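Local structure of alpha-/beta-galactoside alpha-2,3-sialyltransferase (Photobacterium phosphoreum, 2ZWI) at residues V9-L14 with K56-L61; Q18-I23 with N216-N221; N108-G113 with K196-D201. The protein is an alpha/beta-galactoside alpha-2,3-sialyltransferase, a GT-B-type glycosyltransferase expected to transfer sialic acid from its CMP-linked donor onto galactosides. All blocks are in the same frame, centred on the assembly; numbering follows the deposited sequence.

How the interactions relate
All three contacts belong to the half of the GT-B fold built on the seven-stranded parallel sheet, with centres about 14 to 17 Å apart. Interaction 1 sets the end of strand 3-10 against helix 58-70. Interaction 2 packs the following helix, 14-26, on helix 208-218, and a probable hydrogen bond from Gln19 NE2 to Val9 O (3.1 Å) joins the two contacts. Interaction 3 comes after interaction 1 along the chain and falls between the two segments of interaction 2; it links the ends of strands 104-110 and 195-197 in the same sheet. Through Leu14 and Gln18, helix 14-26 also reaches interaction 3; Thr13, just before this helix, lines the cytidine-5'-monophosphate pocket.

Interaction 1: V9-L14 with K56-L61; sequences VDRATL and KNRPEL
Val9, near the end of strand 3-10, turns its side chain toward helix 58-70 and meets Leu61 in the first turn of that helix. Its CG1 branch, anti to its own carbonyl carbon (chi1 -70°), lies 4.1 Å from CD1 of Leu61. The two buried side chains cross at a slant in a small apolar contact, with Leu33 of the neighbouring strand also against Leu61 and Ile92 against Val9. Asp10 bends the chain as the strand ends: its OD1 accepts the amide of Ala12 (N to OD1 3.0 Å) from above the carboxylate plane, making an Asx turn. From this turn Arg11 reaches back toward Arg58, NH1 to NH2 4.4 Å, the Arg58 nitrogen lying near the edge of the Arg11 guanidinium. OD2 of Asp88 forms salt bridges with both Arg11 NH1 and Arg58 NH2, which probably lets the like charges sit this close. In the partner segment, helix 58-70 begins after Asn57, which at the N-cap position caps Glu60 N through OD1 at 3.0 Å, the bond almost in line with its C=O. Farther on, Thr13 lines the cytidine-5'-monophosphate pocket, its OG1 in a weak hydrogen bond with O2' of the ribose. Strand, turn and flanking helix together form the Rossmann-like beta-alpha layering of a GT-B domain, in which the end of the first strand leads into the nucleotide cleft.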
loop_
_atom_site.group_PDB
_atom_site.type_symbol
_atom_site.label_atom_id
_atom_site.label_comp_id
_atom_site.label_asym_id
_atom_site.label_seq_id
_atom_site.Cartn_x
_atom_site.Cartn_y
_atom_site.Cartn_z
ATOM N N VAL A 9 -5.930 10.735 5.081
ATOM C CA VAL A 9 -4.648 11.256 4.606
ATOM C C VAL A 9 -3.739 10.139 4.077
ATOM O O VAL A 9 -3.788 8.998 4.567
ATOM C CB VAL A 9 -3.901 12.091 5.687
ATOM C CG1 VAL A 9 -4.617 13.430 5.959
ATOM C CG2 VAL A 9 -3.731 11.298 6.994
ATOM N N ASP A 10 -2.949 10.475 3.056
ATOM C CA ASP A 10 -1.954 9.573 2.450
ATOM C C ASP A 10 -1.029 10.330 1.506
ATOM O O ASP A 10 -1.445 11.255 0.813
ATOM C CB ASP A 10 -2.612 8.426 1.669
ATOM C CG ASP A 10 -1.598 7.400 1.143
ATOM O OD1 ASP A 10 -0.544 7.179 1.776
ATOM O OD2 ASP A 10 -1.859 6.800 0.080
ATOM N N ARG A 11 0.223 9.891 1.474
ATOM C CA ARG A 11 1.248 10.422 0.575
ATOM C C ARG A 11 1.496 9.512 -0.613
ATOM O O ARG A 11 2.041 9.946 -1.631
ATOM C CB ARG A 11 2.569 10.557 1.334
ATOM C CG ARG A 11 2.492 11.384 2.568
ATOM C CD ARG A 11 3.881 11.826 2.950
ATOM N NE ARG A 11 3.862 12.493 4.243
ATOM C CZ ARG A 11 4.912 13.096 4.791
ATOM N NH1 ARG A 11 4.793 13.671 5.981
ATOM N NH2 ARG A 11 6.077 13.116 4.153
ATOM N N ALA A 12 1.140 8.238 -0.465
ATOM C CA ALA A 12 1.440 7.216 -1.472
ATOM C C ALA A 12 0.198 6.898 -2.304
ATOM O O ALA A 12 -0.564 7.806 -2.644
ATOM C CB ALA A 12 1.979 5.962 -0.792
ATOM N N THR A 13 -0.018 5.619 -2.627
ATOM C CA THR A 13 -1.224 5.238 -3.373
ATOM C C THR A 13 -2.037 4.122 -2.720
ATOM O O THR A 13 -3.268 4.142 -2.806
ATOM C CB THR A 13 -0.929 4.839 -4.838
ATOM O OG1 THR A 13 0.199 3.974 -4.865
ATOM C CG2 THR A 13 -0.625 6.059 -5.681
ATOM N N LEU A 14 -1.357 3.152 -2.097
ATOM C CA LEU A 14 -2.030 1.972 -1.546
ATOM C C LEU A 14 -3.028 2.360 -0.453
ATOM O O LEU A 14 -4.194 1.979 -0.547
ATOM C CB LEU A 14 -1.036 0.905 -1.061
ATOM C CG LEU A 14 -1.534 -0.188 -0.089
ATOM C CD1 LEU A 14 -2.556 -1.114 -0.716
ATOM C CD2 LEU A 14 -0.350 -0.985 0.450
ATOM N N LYS A 56 -5.506 20.424 -0.203
ATOM C CA LYS A 56 -4.270 20.196 -0.944
ATOM C C LYS A 56 -3.100 19.861 -0.032
ATOM O O LYS A 56 -2.134 19.239 -0.472
ATOM C CB LYS A 56 -3.922 21.406 -1.813
ATOM C CG LYS A 56 -4.809 21.581 -3.035
ATOM C CD LYS A 56 -4.819 23.042 -3.460
ATOM C CE LYS A 56 -5.614 23.262 -4.738
ATOM N NZ LYS A 56 -4.787 22.970 -5.939
ATOM N N ASN A 57 -3.176 20.279 1.232
ATOM C CA ASN A 57 -2.128 19.951 2.196
ATOM C C ASN A 57 -2.627 19.748 3.626
ATOM O O ASN A 57 -3.743 20.146 3.973
ATOM C CB ASN A 57 -1.002 20.996 2.153
ATOM C CG ASN A 57 -1.507 22.404 2.393
ATOM O OD1 ASN A 57 -2.145 22.684 3.404
ATOM N ND2 ASN A 57 -1.217 23.303 1.457
ATOM N N ARG A 58 -1.777 19.126 4.437
ATOM C CA ARG A 58 -2.071 18.826 5.837
ATOM C C ARG A 58 -2.381 20.060 6.719
ATOM O O ARG A 58 -3.363 20.038 7.471
ATOM C CB ARG A 58 -0.943 17.977 6.433
ATOM C CG ARG A 58 -1.335 17.154 7.659
ATOM C CD ARG A 58 -0.090 16.504 8.299
ATOM N NE ARG A 58 0.814 17.494 8.884
ATOM C CZ ARG A 58 2.092 17.281 9.201
ATOM N NH1 ARG A 58 2.805 18.267 9.740
ATOM N NH2 ARG A 58 2.664 16.098 8.995
ATOM N N PRO A 59 -1.561 21.137 6.644
ATOM C CA PRO A 59 -1.942 22.284 7.480
ATOM C C PRO A 59 -3.315 22.910 7.149
ATOM O O PRO A 59 -3.981 23.401 8.066
ATOM C CB PRO A 59 -0.786 23.282 7.285
ATOM C CG PRO A 59 -0.122 22.870 6.019
ATOM C CD PRO A 59 -0.308 21.385 5.908
ATOM N N GLU A 60 -3.753 22.868 5.885
ATOM C CA GLU A 60 -5.103 23.359 5.549
ATOM C C GLU A 60 -6.194 22.472 6.139
ATOM O O GLU A 60 -7.190 22.971 6.649
ATOM C CB GLU A 60 -5.327 23.509 4.039
ATOM C CG GLU A 60 -4.607 24.699 3.366
ATOM C CD GLU A 60 -4.790 26.041 4.082
ATOM O OE1 GLU A 60 -3.771 26.748 4.254
ATOM O OE2 GLU A 60 -5.932 26.400 4.470
ATOM N N LEU A 61 -6.002 21.159 6.065
ATOM C CA LEU A 61 -6.974 20.208 6.613
ATOM C C LEU A 61 -7.128 20.406 8.116
ATOM O O LEU A 61 -8.247 20.442 8.644
ATOM C CB LEU A 61 -6.592 18.758 6.267
ATOM C CG LEU A 61 -7.534 17.641 6.753
ATOM C CD1 LEU A 61 -7.476 16.426 5.826
ATOM C CD2 LEU A 61 -7.219 17.238 8.200
#

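Interaction 2: Q18-I23 with N216-N221; sequences QQMTQI and NFTGFN
A buried helix-helix packing contact carrying a Met-aromatic interaction joins helix 14-26, which follows the first strand of the seven-stranded sheet, to the C-terminal end of helix 208-218. Met20 and Phe217 do most of the touching; the two side chains lie alongside each other and run in opposing directions. The CG of Met20 sits over one face of the Phe217 ring, 4.3 Å from its centroid and offset toward the rim, a CH-pi contact. Beyond CG the methionine runs extended: chi2 168° sends the sulfur past the ring toward the backbone of the other helix, and chi3 171° continues the line to CE. SD is oblique to the ring, 41° off its normal, and lies 3.8 Å from Phe217 CB. It also meets Thr218 CG2 at 3.7 Å, while the methyl CE ends 3.7 Å from the backbone O of Phe217. Ile23, one turn along from Met20, touches the ring more loosely, with CG2 4.5 Å from CE2 of Phe217; Leu46 and Ile50 of helix 44-50 pack on the same phenylalanine. Thr218 turns its methyl to the methionine and its hydroxyl to its own chain: OG1 accepts from Phe220 N at 3.2 Å in an ST turn as the helix ends, and also bonds to Phe214 O. The contact thus probably rests mainly on dispersion between an extended thioether chain and an aromatic face, and the one hydroxyl at its border is satisfied within its own helix and turn.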
loop_
_atom_site.group_PDB
_atom_site.type_symbol
_atom_site.label_atom_id
_atom_site.label_comp_id
_atom_site.label_asym_id
_atom_site.label_seq_id
_atom_site.Cartn_x
_atom_site.Cartn_y
_atom_site.Cartn_z
ATOM N N GLN A 18 -7.219 1.845 -0.760
ATOM C CA GLN A 18 -7.934 1.165 0.326
ATOM C C GLN A 18 -8.891 2.110 1.078
ATOM O O GLN A 18 -10.011 1.731 1.433
ATOM C CB GLN A 18 -6.949 0.494 1.284
ATOM C CG GLN A 18 -6.370 -0.832 0.751
ATOM C CD GLN A 18 -7.341 -1.996 0.892
ATOM O OE1 GLN A 18 -7.266 -2.981 0.158
ATOM N NE2 GLN A 18 -8.246 -1.894 1.845
ATOM N N GLN A 19 -8.463 3.346 1.304
ATOM C CA GLN A 19 -9.339 4.319 1.958
ATOM C C GLN A 19 -10.548 4.657 1.094
ATOM O O GLN A 19 -11.670 4.660 1.596
ATOM C CB GLN A 19 -8.579 5.582 2.368
ATOM C CG GLN A 19 -7.629 5.405 3.555
ATOM C CD GLN A 19 -6.731 6.616 3.737
ATOM O OE1 GLN A 19 -7.047 7.707 3.263
ATOM N NE2 GLN A 19 -5.612 6.436 4.425
ATOM N N MET A 20 -10.331 4.910 -0.199
ATOM C CA MET A 20 -11.445 5.146 -1.140
ATOM C C MET A 20 -12.445 3.992 -1.069
ATOM O O MET A 20 -13.650 4.190 -0.961
ATOM C CB MET A 20 -10.933 5.284 -2.581
ATOM C CG MET A 20 -10.131 6.541 -2.883
ATOM S SD MET A 20 -9.300 6.416 -4.480
ATOM C CE MET A 20 -8.696 8.086 -4.678
ATOM N N THR A 21 -11.925 2.773 -1.108
ATOM C CA THR A 21 -12.769 1.585 -1.110
ATOM C C THR A 21 -13.612 1.438 0.173
ATOM O O THR A 21 -14.778 1.075 0.102
ATOM C CB THR A 21 -11.928 0.327 -1.393
ATOM O OG1 THR A 21 -11.163 0.532 -2.592
ATOM C CG2 THR A 21 -12.813 -0.875 -1.587
ATOM N N GLN A 22 -13.020 1.727 1.334
ATOM C CA GLN A 22 -13.754 1.704 2.609
ATOM C C GLN A 22 -14.862 2.760 2.677
ATOM O O GLN A 22 -15.971 2.480 3.160
ATOM C CB GLN A 22 -12.786 1.883 3.788
ATOM C CG GLN A 22 -11.658 0.841 3.848
ATOM C CD GLN A 22 -12.082 -0.470 4.491
ATOM O OE1 GLN A 22 -12.939 -1.189 3.975
ATOM N NE2 GLN A 22 -11.464 -0.794 5.625
ATOM N N ILE A 23 -14.564 3.971 2.206
ATOM C CA ILE A 23 -15.554 5.053 2.148
ATOM C C ILE A 23 -16.757 4.562 1.344
ATOM O O ILE A 23 -17.892 4.660 1.805
ATOM C CB ILE A 23 -14.989 6.347 1.494
ATOM C CG1 ILE A 23 -14.042 7.077 2.459
ATOM C CG2 ILE A 23 -16.140 7.269 1.014
ATOM C CD1 ILE A 23 -13.138 8.151 1.781
ATOM N N ASN A 216 -14.713 6.732 -10.548
ATOM C CA ASN A 216 -14.673 8.199 -10.476
ATOM C C ASN A 216 -13.568 8.749 -9.563
ATOM O O ASN A 216 -12.874 9.693 -9.932
ATOM C CB ASN A 216 -16.038 8.768 -10.092
ATOM C CG ASN A 216 -17.054 8.663 -11.218
ATOM O OD1 ASN A 216 -16.693 8.589 -12.391
ATOM N ND2 ASN A 216 -18.336 8.649 -10.859
ATOM N N PHE A 217 -13.426 8.160 -8.379
ATOM C CA PHE A 217 -12.339 8.480 -7.441
ATOM C C PHE A 217 -10.935 8.332 -8.039
ATOM O O PHE A 217 -10.082 9.198 -7.869
ATOM C CB PHE A 217 -12.419 7.541 -6.232
ATOM C CG PHE A 217 -13.082 8.135 -5.038
ATOM C CD1 PHE A 217 -12.763 9.428 -4.613
ATOM C CD2 PHE A 217 -13.983 7.380 -4.294
ATOM C CE1 PHE A 217 -13.358 9.974 -3.488
ATOM C CE2 PHE A 217 -14.591 7.908 -3.158
ATOM C CZ PHE A 217 -14.275 9.212 -2.752
ATOM N N THR A 218 -10.714 7.212 -8.721
ATOM C CA THR A 218 -9.390 6.820 -9.194
ATOM C C THR A 218 -9.082 7.329 -10.599
ATOM O O THR A 218 -7.911 7.406 -11.001
ATOM C CB THR A 218 -9.253 5.284 -9.201
ATOM O OG1 THR A 218 -10.314 4.719 -9.983
ATOM C CG2 THR A 218 -9.325 4.735 -7.780
ATOM N N GLY A 219 -10.133 7.659 -11.347
ATOM C CA GLY A 219 -10.004 7.995 -12.764
ATOM C C GLY A 219 -9.666 6.769 -13.595
ATOM O O GLY A 219 -9.198 6.892 -14.723
ATOM N N PHE A 220 -9.894 5.583 -13.032
ATOM C CA PHE A 220 -9.570 4.334 -13.712
ATOM C C PHE A 220 -10.807 3.477 -13.950
ATOM O O PHE A 220 -11.604 3.262 -13.041
ATOM C CB PHE A 220 -8.512 3.523 -12.946
ATOM C CG PHE A 220 -8.284 2.146 -13.519
ATOM C CD1 PHE A 220 -7.586 1.977 -14.721
ATOM C CD2 PHE A 220 -8.793 1.023 -12.884
ATOM C CE1 PHE A 220 -7.394 0.712 -15.262
ATOM C CE2 PHE A 220 -8.609 -0.255 -13.431
ATOM C CZ PHE A 220 -7.908 -0.404 -14.620
ATOM N N ASN A 221 -10.939 2.977 -15.175
ATOM C CA ASN A 221 -12.016 2.071 -15.552
ATOM C C ASN A 221 -11.373 0.889 -16.254
ATOM O O ASN A 221 -10.629 1.092 -17.217
ATOM C CB ASN A 221 -12.984 2.786 -16.507
ATOM C CG ASN A 221 -14.224 1.979 -16.806
ATOM O OD1 ASN A 221 -14.152 0.803 -17.155
ATOM N ND2 ASN A 221 -15.381 2.627 -16.700
#

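Interaction 3: N108-G113 with K196-D201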
loop_
_atom_site.group_PDB
_atom_site.type_symbol
_atom_site.label_atom_id
_atom_site.label_comp_id
_atom_site.label_asym_id
_atom_site.label_seq_id
_atom_site.Cartn_x
_atom_site.Cartn_y
_atom_site.Cartn_z
ATOM N N ASN A 108 -7.125 4.435 12.087
ATOM C CA ASN A 108 -6.956 3.364 11.110
ATOM C C ASN A 108 -5.680 3.634 10.311
ATOM O O ASN A 108 -5.617 4.631 9.572
ATOM C CB ASN A 108 -8.161 3.303 10.157
ATOM C CG ASN A 108 -9.457 2.937 10.870
ATOM O OD1 ASN A 108 -10.366 3.765 11.004
ATOM N ND2 ASN A 108 -9.543 1.703 11.338
ATOM N N PHE A 109 -4.676 2.766 10.468
ATOM C CA PHE A 109 -3.431 2.854 9.703
ATOM C C PHE A 109 -3.397 1.807 8.574
ATOM O O PHE A 109 -3.648 0.625 8.803
ATOM C CB PHE A 109 -2.208 2.644 10.605
ATOM C CG PHE A 109 -1.912 3.790 11.538
ATOM C CD1 PHE A 109 -1.190 4.904 11.096
ATOM C CD2 PHE A 109 -2.325 3.746 12.869
ATOM C CE1 PHE A 109 -0.904 5.977 11.964
ATOM C CE2 PHE A 109 -2.032 4.800 13.750
ATOM C CZ PHE A 109 -1.321 5.921 13.290
ATOM N N TYR A 110 -3.093 2.249 7.364
ATOM C CA TYR A 110 -2.957 1.378 6.203
ATOM C C TYR A 110 -1.500 1.319 5.768
ATOM O O TYR A 110 -0.883 2.367 5.569
ATOM C CB TYR A 110 -3.804 1.932 5.052
ATOM C CG TYR A 110 -5.288 1.895 5.323
ATOM C CD1 TYR A 110 -5.910 2.892 6.083
ATOM C CD2 TYR A 110 -6.066 0.860 4.826
ATOM C CE1 TYR A 110 -7.278 2.849 6.338
ATOM C CE2 TYR A 110 -7.443 0.807 5.077
ATOM C CZ TYR A 110 -8.026 1.795 5.829
ATOM O OH TYR A 110 -9.360 1.724 6.053
ATOM N N ASP A 111 -0.945 0.110 5.631
ATOM C CA ASP A 111 0.447 -0.058 5.181
ATOM C C ASP A 111 0.714 0.726 3.900
ATOM O O ASP A 111 -0.148 0.793 3.041
ATOM C CB ASP A 111 0.761 -1.537 4.898
ATOM C CG ASP A 111 0.882 -2.376 6.160
ATOM O OD1 ASP A 111 1.001 -1.811 7.273
ATOM O OD2 ASP A 111 0.856 -3.622 6.014
ATOM N N ASP A 112 1.927 1.273 3.779
ATOM C CA ASP A 112 2.375 2.042 2.603
ATOM C C ASP A 112 2.757 1.123 1.431
ATOM O O ASP A 112 2.512 1.449 0.268
ATOM C CB ASP A 112 3.564 2.921 3.035
ATOM C CG ASP A 112 4.188 3.716 1.902
ATOM O OD1 ASP A 112 3.854 4.908 1.762
ATOM O OD2 ASP A 112 5.048 3.165 1.178
ATOM N N GLY A 113 3.366 -0.019 1.748
ATOM C CA GLY A 113 3.911 -0.928 0.746
ATOM C C GLY A 113 4.981 -1.817 1.352
ATOM O O GLY A 113 4.864 -2.249 2.503
ATOM N N LYS A 196 -6.192 -6.008 10.966
ATOM C CA LYS A 196 -7.069 -6.469 9.886
ATOM C C LYS A 196 -6.217 -6.796 8.669
ATOM O O LYS A 196 -5.272 -6.074 8.370
ATOM C CB LYS A 196 -8.080 -5.392 9.486
ATOM C CG LYS A 196 -9.290 -5.301 10.396
ATOM C CD LYS A 196 -10.259 -4.242 9.944
ATOM C CE LYS A 196 -11.421 -4.157 10.920
ATOM N NZ LYS A 196 -12.408 -3.158 10.474
ATOM N N GLN A 197 -6.551 -7.898 7.997
ATOM C CA GLN A 197 -5.993 -8.236 6.686
ATOM C C GLN A 197 -6.663 -7.356 5.636
ATOM O O GLN A 197 -7.891 -7.329 5.544
ATOM C CB GLN A 197 -6.216 -9.728 6.370
ATOM C CG GLN A 197 -5.892 -10.144 4.920
ATOM C CD GLN A 197 -4.463 -9.827 4.545
ATOM O OE1 GLN A 197 -3.528 -10.152 5.280
ATOM N NE2 GLN A 197 -4.284 -9.153 3.420
ATOM N N MET A 198 -5.863 -6.616 4.865
ATOM C CA MET A 198 -6.410 -5.849 3.739
ATOM C C MET A 198 -7.177 -6.775 2.806
ATOM O O MET A 198 -6.665 -7.840 2.416
ATOM C CB MET A 198 -5.319 -5.132 2.948
ATOM C CG MET A 198 -4.859 -3.832 3.559
ATOM S SD MET A 198 -3.654 -3.047 2.484
ATOM C CE MET A 198 -3.091 -1.686 3.484
ATOM N N LYS A 199 -8.406 -6.379 2.476
ATOM C CA LYS A 199 -9.253 -7.143 1.556
ATOM C C LYS A 199 -9.281 -6.522 0.162
ATOM O O LYS A 199 -9.136 -5.304 0.005
ATOM C CB LYS A 199 -10.678 -7.290 2.105
ATOM C CG LYS A 199 -10.739 -7.954 3.480
ATOM C CD LYS A 199 -10.056 -9.326 3.520
ATOM C CE LYS A 199 -10.904 -10.400 2.857
ATOM N NZ LYS A 199 -10.493 -11.755 3.319
ATOM N N TRP A 200 -9.468 -7.369 -0.845
ATOM C CA TRP A 200 -9.410 -6.941 -2.238
ATOM C C TRP A 200 -10.606 -7.445 -3.061
ATOM O O TRP A 200 -10.647 -7.297 -4.291
ATOM C CB TRP A 200 -8.074 -7.373 -2.868
ATOM C CG TRP A 200 -6.849 -6.728 -2.204
ATOM C CD1 TRP A 200 -6.018 -7.297 -1.278
ATOM C CD2 TRP A 200 -6.342 -5.398 -2.427
ATOM N NE1 TRP A 200 -5.031 -6.409 -0.910
ATOM C CE2 TRP A 200 -5.205 -5.238 -1.598
ATOM C CE3 TRP A 200 -6.732 -4.335 -3.251
ATOM C CZ2 TRP A 200 -4.464 -4.055 -1.559
ATOM C CZ3 TRP A 200 -5.998 -3.144 -3.208
ATOM C CH2 TRP A 200 -4.865 -3.023 -2.375
ATOM N N ASP A 201 -11.592 -8.002 -2.373
ATOM C CA ASP A 201 -12.746 -8.629 -3.027
ATOM C C ASP A 201 -14.021 -7.813 -2.829
ATOM O O ASP A 201 -15.125 -8.354 -2.903
ATOM C CB ASP A 201 -12.935 -10.053 -2.490
ATOM C CG ASP A 201 -13.158 -10.091 -0.981
ATOM O OD1 ASP A 201 -13.115 -9.028 -0.317
ATOM O OD2 ASP A 201 -13.387 -11.197 -0.447
#
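Met198 supplies most of the buried surface, and its methyl CE is the atom that does the touching. The extended chain beyond CG (chi2 -177°, chi3 -172°) delivers CE to the backbone where Tyr110 gives way to Asp111, within 3.5 Å of Asp111 N. The same methyl lies 4.0 Å from CB of Tyr110, at the ring's edge and near its plane. It is also 4.1 Å from Asp111 CB. The two segments leave the same parallel sheet of the GT-B fold at the ends of strands 104-110 and 195-197; strand 168-172 runs between them, and Met198 crosses from one strand end to the other, with Leu173 also against it. His171 of that middle strand stacks on the Tyr110 ring. Asp111 turns its CB toward Met198, while its carboxylate is gripped by other partners: OD2 by the hydroxyl of Tyr117 and the amide of Leu173, OD1 by the hydroxyl of Tyr160. Beside the methionine, Gln197 NE2 donates to Met198 O at 2.9 Å, on a lone pair in the carbonyl plane, and the same amide nitrogen bonds to Leu173 O.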